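Local coordinates for Crh-like protein 5 (Neosartorya fumigata, PDB 6IBU), which cleaves chitin and transfers the released chains to 1,6-beta-glucan or to further chitin, cross-linking the polysaccharides of the fungal cell wall, at residues F66-G71 with V219-A224. Sequence-based numbering, arbitrary orientation.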
loop_
_atom_site.group_PDB
_atom_site.type_symbol
_atom_site.label_atom_id
_atom_site.label_comp_id
_atom_site.label_asym_id
_atom_site.label_seq_id
_atom_site.Cartn_x
_atom_site.Cartn_y
_atom_site.Cartn_z
ATOM N N PHE A 66 -13.596 0.486 -1.360
ATOM C CA PHE A 66 -13.937 -0.086 -0.039
ATOM C C PHE A 66 -12.721 -0.074 0.885
ATOM O O PHE A 66 -11.569 0.036 0.421
ATOM C CB PHE A 66 -14.420 -1.528 -0.199
ATOM C CG PHE A 66 -13.476 -2.376 -1.011
ATOM C CD1 PHE A 66 -12.396 -3.006 -0.419
ATOM C CD2 PHE A 66 -13.652 -2.522 -2.379
ATOM C CE1 PHE A 66 -11.543 -3.805 -1.160
ATOM C CE2 PHE A 66 -12.785 -3.308 -3.127
ATOM C CZ PHE A 66 -11.739 -3.958 -2.515
ATOM N N TYR A 67 -13.013 -0.196 2.181
ATOM C CA TYR A 67 -12.056 -0.437 3.282
ATOM C C TYR A 67 -12.333 -1.839 3.808
ATOM O O TYR A 67 -13.471 -2.267 3.725
ATOM C CB TYR A 67 -12.234 0.556 4.430
ATOM C CG TYR A 67 -11.878 1.972 4.087
ATOM C CD1 TYR A 67 -12.661 2.707 3.210
ATOM C CD2 TYR A 67 -10.791 2.603 4.673
ATOM C CE1 TYR A 67 -12.356 4.021 2.897
ATOM C CE2 TYR A 67 -10.474 3.918 4.361
ATOM C CZ TYR A 67 -11.260 4.627 3.473
ATOM O OH TYR A 67 -10.951 5.916 3.173
ATOM N N PHE A 68 -11.317 -2.523 4.303
ATOM C CA PHE A 68 -11.461 -3.809 5.018
ATOM C C PHE A 68 -10.860 -3.625 6.413
ATOM O O PHE A 68 -10.042 -2.725 6.608
ATOM C CB PHE A 68 -10.887 -4.940 4.173
ATOM C CG PHE A 68 -9.391 -5.005 4.068
ATOM C CD1 PHE A 68 -8.702 -4.150 3.236
ATOM C CD2 PHE A 68 -8.691 -6.006 4.720
ATOM C CE1 PHE A 68 -7.324 -4.242 3.132
ATOM C CE2 PHE A 68 -7.317 -6.085 4.620
ATOM C CZ PHE A 68 -6.635 -5.214 3.820
ATOM N N PHE A 69 -11.337 -4.415 7.370
ATOM C CA PHE A 69 -11.016 -4.275 8.806
ATOM C C PHE A 69 -10.437 -5.588 9.285
ATOM O O PHE A 69 -11.216 -6.479 9.678
ATOM C CB PHE A 69 -12.261 -3.895 9.591
ATOM C CG PHE A 69 -12.021 -3.503 11.027
ATOM C CD1 PHE A 69 -10.841 -2.890 11.409
ATOM C CD2 PHE A 69 -13.000 -3.716 11.978
ATOM C CE1 PHE A 69 -10.645 -2.499 12.720
ATOM C CE2 PHE A 69 -12.808 -3.316 13.291
ATOM C CZ PHE A 69 -11.633 -2.705 13.653
ATOM N N PHE A 70 -9.118 -5.687 9.237
ATOM C CA PHE A 70 -8.304 -6.902 9.489
ATOM C C PHE A 70 -8.504 -7.874 8.339
ATOM O O PHE A 70 -9.492 -7.770 7.614
ATOM C CB PHE A 70 -8.617 -7.537 10.844
ATOM C CG PHE A 70 -8.266 -6.621 11.985
ATOM C CD1 PHE A 70 -6.933 -6.335 12.231
ATOM C CD2 PHE A 70 -9.232 -6.016 12.777
ATOM C CE1 PHE A 70 -6.552 -5.465 13.239
ATOM C CE2 PHE A 70 -8.850 -5.153 13.797
ATOM C CZ PHE A 70 -7.513 -4.882 14.029
ATOM N N GLY A 71 -7.554 -8.782 8.179
ATOM C CA GLY A 71 -7.600 -9.837 7.159
ATOM C C GLY A 71 -6.294 -9.879 6.389
ATOM O O GLY A 71 -5.230 -10.031 7.012
ATOM N N VAL A 219 -4.960 -8.906 -7.461
ATOM C CA VAL A 219 -5.184 -8.486 -6.056
ATOM C C VAL A 219 -6.146 -9.464 -5.388
ATOM O O VAL A 219 -7.193 -9.744 -5.961
ATOM C CB VAL A 219 -5.690 -7.044 -5.998
ATOM C CG1 VAL A 219 -6.266 -6.700 -4.634
ATOM C CG2 VAL A 219 -4.572 -6.095 -6.372
ATOM N N ARG A 220 -5.788 -9.945 -4.200
ATOM C CA ARG A 220 -6.698 -10.703 -3.315
ATOM C C ARG A 220 -6.810 -9.961 -1.986
ATOM O O ARG A 220 -5.778 -9.754 -1.342
ATOM C CB ARG A 220 -6.186 -12.124 -3.123
ATOM C CG ARG A 220 -7.087 -12.973 -2.243
ATOM C CD ARG A 220 -6.444 -14.296 -1.904
ATOM N NE ARG A 220 -7.339 -15.081 -1.057
ATOM C CZ ARG A 220 -8.383 -15.781 -1.493
ATOM N NH1 ARG A 220 -8.681 -15.823 -2.784
ATOM N NH2 ARG A 220 -9.118 -16.466 -0.631
ATOM N N ILE A 221 -8.015 -9.558 -1.597
ATOM C CA ILE A 221 -8.270 -9.037 -0.227
ATOM C C ILE A 221 -9.215 -9.990 0.500
ATOM O O ILE A 221 -10.268 -10.365 -0.058
ATOM C CB ILE A 221 -8.803 -7.599 -0.263
ATOM C CG1 ILE A 221 -7.721 -6.642 -0.769
ATOM C CG2 ILE A 221 -9.334 -7.207 1.110
ATOM C CD1 ILE A 221 -8.208 -5.239 -1.017
ATOM N N GLU A 222 -8.839 -10.362 1.715
ATOM C CA GLU A 222 -9.711 -11.103 2.661
ATOM C C GLU A 222 -10.090 -10.148 3.778
ATOM O O GLU A 222 -9.189 -9.539 4.345
ATOM C CB GLU A 222 -8.983 -12.304 3.228
ATOM C CG GLU A 222 -8.628 -13.315 2.170
ATOM C CD GLU A 222 -7.979 -14.564 2.732
ATOM O OE1 GLU A 222 -7.699 -14.580 3.963
ATOM O OE2 GLU A 222 -7.765 -15.518 1.945
ATOM N N ASN A 223 -11.379 -9.928 3.973
ATOM C CA ASN A 223 -11.883 -9.003 5.006
ATOM C C ASN A 223 -12.295 -9.871 6.197
ATOM O O ASN A 223 -13.256 -10.649 6.055
ATOM C CB ASN A 223 -13.013 -8.132 4.475
ATOM C CG ASN A 223 -13.422 -7.061 5.461
ATOM O OD1 ASN A 223 -12.910 -7.014 6.580
ATOM N ND2 ASN A 223 -14.330 -6.189 5.044
ATOM N N ALA A 224 -11.583 -9.746 7.311
ATOM C CA ALA A 224 -11.845 -10.483 8.570
ATOM C C ALA A 224 -13.223 -10.077 9.116
ATOM O O ALA A 224 -13.865 -10.910 9.777
ATOM C CB ALA A 224 -10.737 -10.211 9.577
#
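Ile221 meets two phenylalanines with its two branches, which make much of the apolar contact. Ile221 CG2 stands over one face of the Phe68 ring, 3.8 Å from the centroid and 14° off the ring normal, which satisfies the criteria for a CH-pi interaction. Ile221 CD1, at the end of the other branch, lies 3.6 Å from Phe66 CE1, close to the ring plane, so that Phe66 is met at its edge. In Phe68, CG sits between the backbone N and the carbonyl carbon, which turns the ring over Ile221. Phe68 CB packs separately against the amide carbon CG of Asn223. Trp146 meets the Phe68 ring edge-to-face.

Two hydrogen bonds tie the loop to the end of strand 212-223. Phe69 N donates to Asn223 OD1 over 3.1 Å in a nearly straight bond (167° at the hydrogen), although the donor lies well above the amide carbonyl plane. With CG anti to the backbone N (chi1 -173°), the Asn223 amide reaches the loop; OD1 also accepts from Asn225 N, and ND2 is held by Leu17 O and Tyr230 OH, so both ends of this buried amide are anchored. The second bond runs from Ala224 N to Phe70 O, 2.9 Å. Beside it, the CB atoms of Phe70 and Ala224 touch at 3.6 Å.

Gly71 CA approaches Glu222 O to 3.2 Å in a CA-H...O contact; a CB here would jam against that oxygen and the preceding carbonyl O. Gly71 and Asn223 form an antiparallel, non-hydrogen-bonded pair, where strand 71-78 joins strand 212-223. Residues 66-71 thus bring the chain from strand 61-64 of one sheet to strand 71-78 of the other. Phe66 and Phe68 probably help fill the interior, where Ile221 also touches Leu181 of the opposing sheet, as expected of the beta-jelly-roll sandwich of the GH16 catalytic domain.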